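Local structure of DUF4847 domain-containing protein (Bacteroides vulgatus, 4ZGF) at residues A[11-25]-A[114-126]. The protein is of unknown function but binds calcium ions and belongs to a calycin-clan family, and carries a benzoic acid molecule in the crystal. Sequence-based numbering, arbitrary orientation. Where two conformers were deposited one is given.
Sequences WHVVDFYGKANWDKR and FYQGDSNVLLLAP
Chi1 of Trp-22 (-178°) sends CG away from its own amide nitrogen and swings the indole across the hairpin 114-117/121-125, where Gln-116, its CG set between N and carbonyl carbon, rises to meet it. The amide nitrogen NE2 of Gln-116 sits 3.2 Å above the centre of the Trp-22 ring, while CB of Ala-125 makes a CH-pi contact with the opposite face, 3.6 Å from the six-membered centroid. The ring is thus sandwiched, its six-membered edge directed at the Leu-123 backbone. The amide plane stands steeply to the indole, 72° apart, and NE2 donates to Trp-22 O at 3.0 Å with a nearly straight N-H...O angle of 165°. That carbonyl also accepts Arg-25 N, from the other face of its plane. Replacing the indole by the methyl of an alanine is likely to open a gap and leave Gln-116 NE2 and Ala-125 CB without the ring between them. OE1 of Gln-116 accepts from two waters, one joined to Asp-23 O, the other to Arg-25 NH1.

Arg-25 brings NH1 and NH2 end-on to OD2 of Asp-118, in one of that aspartate's two conformers, at 3.0 and 3.1 Å respectively; both come from above the carboxylate plane. OD1 accepts the backbone N of Asn-120, closing an Asx turn, and that of Val-121, extending it to an Asx motif. Val-121 also touches the bound benzoic acid. At the far end, Leu-122 CB lies over the Trp-11 six-membered ring, 3.6 Å from its centroid; His-137 also stacks on Trp-11. Strand 132-136 pairs with both 11-21 and 121-125. No backbone-to-backbone bond joins the segments directly: ring-face packing, an amide-to-carbonyl bond and a charged, water-linked edge combine, and the salt bridge probably helps hold residues 22-25 against the hairpin.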
loop_
_atom_site.group_PDB
_atom_site.type_symbol
_atom_site.label_atom_id
_atom_site.label_comp_id
_atom_site.label_asym_id
_atom_site.label_seq_id
_atom_site.Cartn_x
_atom_site.Cartn_y
_atom_site.Cartn_z
ATOM N N TRP A 11 -8.290 3.544 -2.868
ATOM C CA TRP A 11 -6.851 3.720 -2.866
ATOM C C TRP A 11 -6.203 2.620 -3.715
ATOM O O TRP A 11 -6.441 1.430 -3.493
ATOM C CB TRP A 11 -6.308 3.672 -1.428
ATOM C CG TRP A 11 -6.599 4.867 -0.577
ATOM C CD1 TRP A 11 -7.432 4.899 0.495
ATOM C CD2 TRP A 11 -6.042 6.190 -0.695
ATOM N NE1 TRP A 11 -7.404 6.143 1.084
ATOM C CE2 TRP A 11 -6.550 6.952 0.378
ATOM C CE3 TRP A 11 -5.179 6.804 -1.611
ATOM C CZ2 TRP A 11 -6.187 8.279 0.584
ATOM C CZ3 TRP A 11 -4.833 8.124 -1.394
ATOM C CH2 TRP A 11 -5.334 8.842 -0.322
ATOM N N HIS A 12 -5.367 3.030 -4.670
ATOM C CA HIS A 12 -4.707 2.160 -5.625
ATOM C C HIS A 12 -3.209 2.161 -5.374
ATOM O O HIS A 12 -2.622 3.225 -5.139
ATOM C CB HIS A 12 -4.972 2.684 -7.054
ATOM C CG HIS A 12 -6.396 2.680 -7.466
ATOM N ND1 HIS A 12 -6.962 1.627 -8.139
ATOM C CD2 HIS A 12 -7.358 3.618 -7.289
ATOM C CE1 HIS A 12 -8.213 1.941 -8.382
ATOM N NE2 HIS A 12 -8.485 3.128 -7.879
ATOM N N VAL A 13 -2.557 0.997 -5.442
ATOM C CA VAL A 13 -1.122 0.951 -5.139
ATOM C C VAL A 13 -0.304 1.682 -6.216
ATOM O O VAL A 13 -0.473 1.507 -7.417
ATOM C CB VAL A 13 -0.647 -0.512 -5.040
ATOM C CG1 VAL A 13 0.860 -0.609 -4.964
ATOM C CG2 VAL A 13 -1.258 -1.161 -3.822
ATOM N N VAL A 14 0.617 2.504 -5.700
ATOM C CA VAL A 14 1.665 3.141 -6.512
ATOM C C VAL A 14 2.913 2.264 -6.500
ATOM O O VAL A 14 3.359 1.788 -7.550
ATOM C CB VAL A 14 1.940 4.579 -6.038
ATOM C CG1 VAL A 14 3.087 5.199 -6.829
ATOM C CG2 VAL A 14 0.690 5.425 -6.137
ATOM N N ASP A 15 3.519 2.046 -5.326
ATOM C CA ASP A 15 4.709 1.176 -5.222
ATOM C C ASP A 15 4.962 0.927 -3.740
ATOM O O ASP A 15 4.306 1.507 -2.849
ATOM C CB ASP A 15 5.943 1.853 -5.892
ATOM C CG ASP A 15 6.973 0.904 -6.505
ATOM O OD1 ASP A 15 7.068 -0.262 -6.065
ATOM O OD2 ASP A 15 7.706 1.389 -7.408
ATOM N N PHE A 16 5.923 0.037 -3.532
ATOM C CA PHE A 16 6.554 -0.204 -2.227
ATOM C C PHE A 16 7.838 0.585 -2.205
ATOM O O PHE A 16 8.554 0.610 -3.197
ATOM C CB PHE A 16 6.841 -1.699 -2.072
ATOM C CG PHE A 16 5.613 -2.575 -2.050
ATOM C CD1 PHE A 16 5.032 -3.009 -3.228
ATOM C CD2 PHE A 16 5.047 -3.005 -0.850
ATOM C CE1 PHE A 16 3.902 -3.828 -3.228
ATOM C CE2 PHE A 16 3.937 -3.841 -0.843
ATOM C CZ PHE A 16 3.378 -4.253 -2.019
ATOM N N TYR A 17 8.139 1.249 -1.091
ATOM C CA TYR A 17 9.279 2.141 -1.006
ATOM C C TYR A 17 10.235 1.667 0.071
ATOM O O TYR A 17 9.814 1.265 1.165
ATOM C CB TYR A 17 8.815 3.574 -0.684
ATOM C CG TYR A 17 8.091 4.227 -1.858
ATOM C CD1 TYR A 17 6.826 3.822 -2.231
ATOM C CD2 TYR A 17 8.692 5.229 -2.598
ATOM C CE1 TYR A 17 6.177 4.373 -3.313
ATOM C CE2 TYR A 17 8.045 5.823 -3.672
ATOM C CZ TYR A 17 6.799 5.385 -4.038
ATOM O OH TYR A 17 6.112 5.898 -5.116
ATOM N N GLY A 18 11.518 1.710 -0.234
ATOM C CA GLY A 18 12.568 1.363 0.711
ATOM C C GLY A 18 13.497 2.520 0.954
ATOM O O GLY A 18 13.380 3.599 0.383
ATOM N N LYS A 19 14.458 2.314 1.854
ATOM C CA LYS A 19 15.423 3.371 2.203
ATOM C C LYS A 19 14.664 4.639 2.558
ATOM O O LYS A 19 15.051 5.746 2.145
ATOM C CB LYS A 19 16.425 3.672 1.058
ATOM C CG LYS A 19 17.251 2.481 0.608
ATOM C CD LYS A 19 18.231 2.837 -0.520
ATOM C CE LYS A 19 18.823 1.599 -1.199
ATOM N NZ LYS A 19 19.721 1.930 -2.351
ATOM N N ALA A 20 13.607 4.520 3.351
ATOM C CA ALA A 20 12.737 5.660 3.543
ATOM C C ALA A 20 13.349 6.725 4.417
ATOM O O ALA A 20 14.143 6.434 5.344
ATOM C CB ALA A 20 11.409 5.250 4.153
ATOM N N ASN A 21 12.949 7.952 4.140
ATOM C CA ASN A 21 13.105 9.094 5.069
ATOM C C ASN A 21 11.688 9.517 5.398
ATOM O O ASN A 21 11.087 10.368 4.737
ATOM C CB ASN A 21 13.903 10.218 4.440
ATOM C CG ASN A 21 14.229 11.336 5.402
ATOM O OD1 ASN A 21 13.861 11.316 6.542
ATOM N ND2 ASN A 21 14.983 12.295 4.958
ATOM N N TRP A 22 11.119 8.874 6.411
ATOM C CA TRP A 22 9.706 9.016 6.724
ATOM C C TRP A 22 9.314 10.452 7.032
ATOM O O TRP A 22 8.270 10.934 6.572
ATOM C CB TRP A 22 9.369 8.075 7.887
ATOM C CG TRP A 22 7.943 8.074 8.291
ATOM C CD1 TRP A 22 7.439 8.479 9.489
ATOM C CD2 TRP A 22 6.818 7.587 7.536
ATOM N NE1 TRP A 22 6.086 8.265 9.539
ATOM C CE2 TRP A 22 5.676 7.737 8.344
ATOM C CE3 TRP A 22 6.658 7.066 6.256
ATOM C CZ2 TRP A 22 4.395 7.378 7.904
ATOM C CZ3 TRP A 22 5.385 6.721 5.819
ATOM C CH2 TRP A 22 4.269 6.892 6.623
ATOM N N ASP A 23 10.195 11.130 7.797
ATOM C CA ASP A 23 10.007 12.540 8.180
ATOM C C ASP A 23 9.637 13.356 6.918
ATOM O O ASP A 23 8.845 14.314 6.996
ATOM C CB ASP A 23 11.286 13.168 8.809
ATOM C CG ASP A 23 11.570 12.794 10.277
ATOM O OD1 ASP A 23 10.735 12.147 10.952
ATOM O OD2 ASP A 23 12.689 13.223 10.739
ATOM N N LYS A 24 10.318 13.075 5.795
ATOM C CA LYS A 24 10.240 13.838 4.555
ATOM C C LYS A 24 9.448 13.119 3.447
ATOM O O LYS A 24 9.516 13.494 2.286
ATOM C CB LYS A 24 11.654 14.256 4.089
ATOM C CG LYS A 24 12.356 15.144 5.107
ATOM C CD LYS A 24 13.659 15.770 4.603
ATOM C CE LYS A 24 14.337 16.603 5.683
ATOM N NZ LYS A 24 15.734 16.985 5.301
ATOM N N ARG A 25 8.679 12.091 3.808
ATOM C CA ARG A 25 7.826 11.346 2.851
ATOM C C ARG A 25 8.563 10.989 1.577
ATOM O O ARG A 25 8.046 11.112 0.467
ATOM C CB ARG A 25 6.454 12.004 2.611
ATOM C CG ARG A 25 6.436 13.464 2.419
ATOM C CD ARG A 25 5.013 13.975 2.335
ATOM N NE ARG A 25 4.407 13.746 1.053
ATOM C CZ ARG A 25 3.152 14.074 0.706
ATOM N NH1 ARG A 25 2.234 14.409 1.599
ATOM N NH2 ARG A 25 2.842 14.072 -0.581
ATOM N N PHE A 114 2.076 3.507 11.200
ATOM C CA PHE A 114 2.068 4.941 11.010
ATOM C C PHE A 114 1.513 5.273 9.630
ATOM O O PHE A 114 1.730 4.517 8.680
ATOM C CB PHE A 114 3.485 5.508 11.126
ATOM C CG PHE A 114 4.149 5.211 12.432
ATOM C CD1 PHE A 114 3.597 5.645 13.626
ATOM C CD2 PHE A 114 5.303 4.438 12.480
ATOM C CE1 PHE A 114 4.197 5.365 14.834
ATOM C CE2 PHE A 114 5.898 4.170 13.701
ATOM C CZ PHE A 114 5.340 4.616 14.848
ATOM N N TYR A 115 0.848 6.411 9.530
ATOM C CA TYR A 115 0.410 6.887 8.228
ATOM C C TYR A 115 0.691 8.359 8.063
ATOM O O TYR A 115 0.850 9.105 9.029
ATOM C CB TYR A 115 -1.104 6.613 7.999
ATOM C CG TYR A 115 -2.036 7.501 8.800
ATOM C CD1 TYR A 115 -2.446 8.735 8.302
ATOM C CD2 TYR A 115 -2.475 7.135 10.058
ATOM C CE1 TYR A 115 -3.247 9.577 9.042
ATOM C CE2 TYR A 115 -3.306 7.966 10.800
ATOM C CZ TYR A 115 -3.678 9.201 10.313
ATOM O OH TYR A 115 -4.487 10.033 11.058
ATOM N N GLN A 116 0.734 8.778 6.801
ATOM C CA GLN A 116 0.664 10.190 6.478
ATOM C C GLN A 116 0.054 10.295 5.088
ATOM O O GLN A 116 0.063 9.347 4.301
ATOM C CB GLN A 116 2.039 10.868 6.535
ATOM C CG GLN A 116 3.054 10.369 5.524
ATOM C CD GLN A 116 4.421 11.026 5.722
ATOM O OE1 GLN A 116 4.525 12.271 5.702
ATOM N NE2 GLN A 116 5.458 10.226 5.918
ATOM N N GLY A 117 -0.486 11.435 4.761
ATOM C CA GLY A 117 -0.964 11.634 3.409
ATOM C C GLY A 117 -1.755 12.869 3.250
ATOM O O GLY A 117 -1.774 13.727 4.132
ATOM N N ASP A 118 -2.378 12.973 2.074
ATOM C CA ASP A 118 -3.003 14.206 1.627
ATOM C C ASP A 118 -4.114 13.851 0.646
ATOM O O ASP A 118 -4.511 12.681 0.547
ATOM C CB ASP A 118 -1.981 15.242 1.090
ATOM C CG ASP A 118 -1.154 14.762 -0.079
ATOM O OD1 ASP A 118 -1.671 13.980 -0.900
ATOM O OD2 ASP A 118 -0.004 15.282 -0.203
ATOM N N SER A 119 -4.685 14.815 -0.057
ATOM C CA SER A 119 -5.792 14.486 -0.959
ATOM C C SER A 119 -5.341 13.582 -2.138
ATOM O O SER A 119 -6.223 13.057 -2.849
ATOM C CB SER A 119 -6.394 15.758 -1.507
ATOM O OG SER A 119 -5.374 16.409 -2.186
ATOM N N ASN A 120 -4.030 13.452 -2.416
ATOM C CA ASN A 120 -3.534 12.621 -3.537
ATOM C C ASN A 120 -2.977 11.289 -3.114
ATOM O O ASN A 120 -3.041 10.357 -3.898
ATOM C CB ASN A 120 -2.385 13.257 -4.374
ATOM C CG ASN A 120 -2.731 14.535 -5.042
ATOM O OD1 ASN A 120 -3.692 14.624 -5.812
ATOM N ND2 ASN A 120 -1.905 15.545 -4.785
ATOM N N VAL A 121 -2.356 11.209 -1.924
ATOM C CA VAL A 121 -1.573 10.042 -1.553
ATOM C C VAL A 121 -1.838 9.615 -0.103
ATOM O O VAL A 121 -2.173 10.417 0.764
ATOM C CB VAL A 121 -0.028 10.212 -1.785
ATOM C CG1 VAL A 121 0.281 10.437 -3.274
ATOM C CG2 VAL A 121 0.572 11.280 -0.889
ATOM N N LEU A 122 -1.612 8.349 0.110
ATOM C CA LEU A 122 -1.633 7.705 1.442
ATOM C C LEU A 122 -0.382 6.860 1.546
ATOM O O LEU A 122 -0.124 6.029 0.660
ATOM C CB LEU A 122 -2.889 6.834 1.608
ATOM C CG LEU A 122 -2.979 6.065 2.920
ATOM C CD1 LEU A 122 -3.070 6.968 4.131
ATOM C CD2 LEU A 122 -4.173 5.117 2.849
ATOM N N LEU A 123 0.380 7.064 2.617
ATOM C CA LEU A 123 1.606 6.285 2.894
ATOM C C LEU A 123 1.400 5.548 4.214
ATOM O O LEU A 123 0.986 6.171 5.201
ATOM C CB LEU A 123 2.854 7.173 3.020
ATOM C CG LEU A 123 3.378 7.889 1.775
ATOM C CD1 LEU A 123 2.446 8.961 1.276
ATOM C CD2 LEU A 123 4.725 8.512 2.120
ATOM N N LEU A 124 1.714 4.246 4.216
ATOM C CA LEU A 124 1.611 3.424 5.414
ATOM C C LEU A 124 2.962 2.796 5.721
ATOM O O LEU A 124 3.525 2.117 4.854
ATOM C CB LEU A 124 0.609 2.298 5.225
ATOM C CG LEU A 124 -0.813 2.703 4.806
ATOM C CD1 LEU A 124 -1.676 1.455 4.644
ATOM C CD2 LEU A 124 -1.472 3.681 5.796
ATOM N N ALA A 125 3.471 2.997 6.937
ATOM C CA ALA A 125 4.810 2.528 7.338
ATOM C C ALA A 125 4.723 1.627 8.555
ATOM O O ALA A 125 3.906 1.866 9.455
ATOM C CB ALA A 125 5.720 3.710 7.686
ATOM N N PRO A 126 5.647 0.678 8.640
ATOM C CA PRO A 126 5.770 -0.155 9.846
ATOM C C PRO A 126 6.569 0.564 10.944
ATOM O O PRO A 126 7.072 1.677 10.755
ATOM C CB PRO A 126 6.514 -1.376 9.313
ATOM C CG PRO A 126 7.453 -0.789 8.299
ATOM C CD PRO A 126 6.663 0.307 7.637
HETATM O O HOH W 1 6.127 14.453 6.214
HETATM O O HOH W 2 2.402 13.908 4.493
#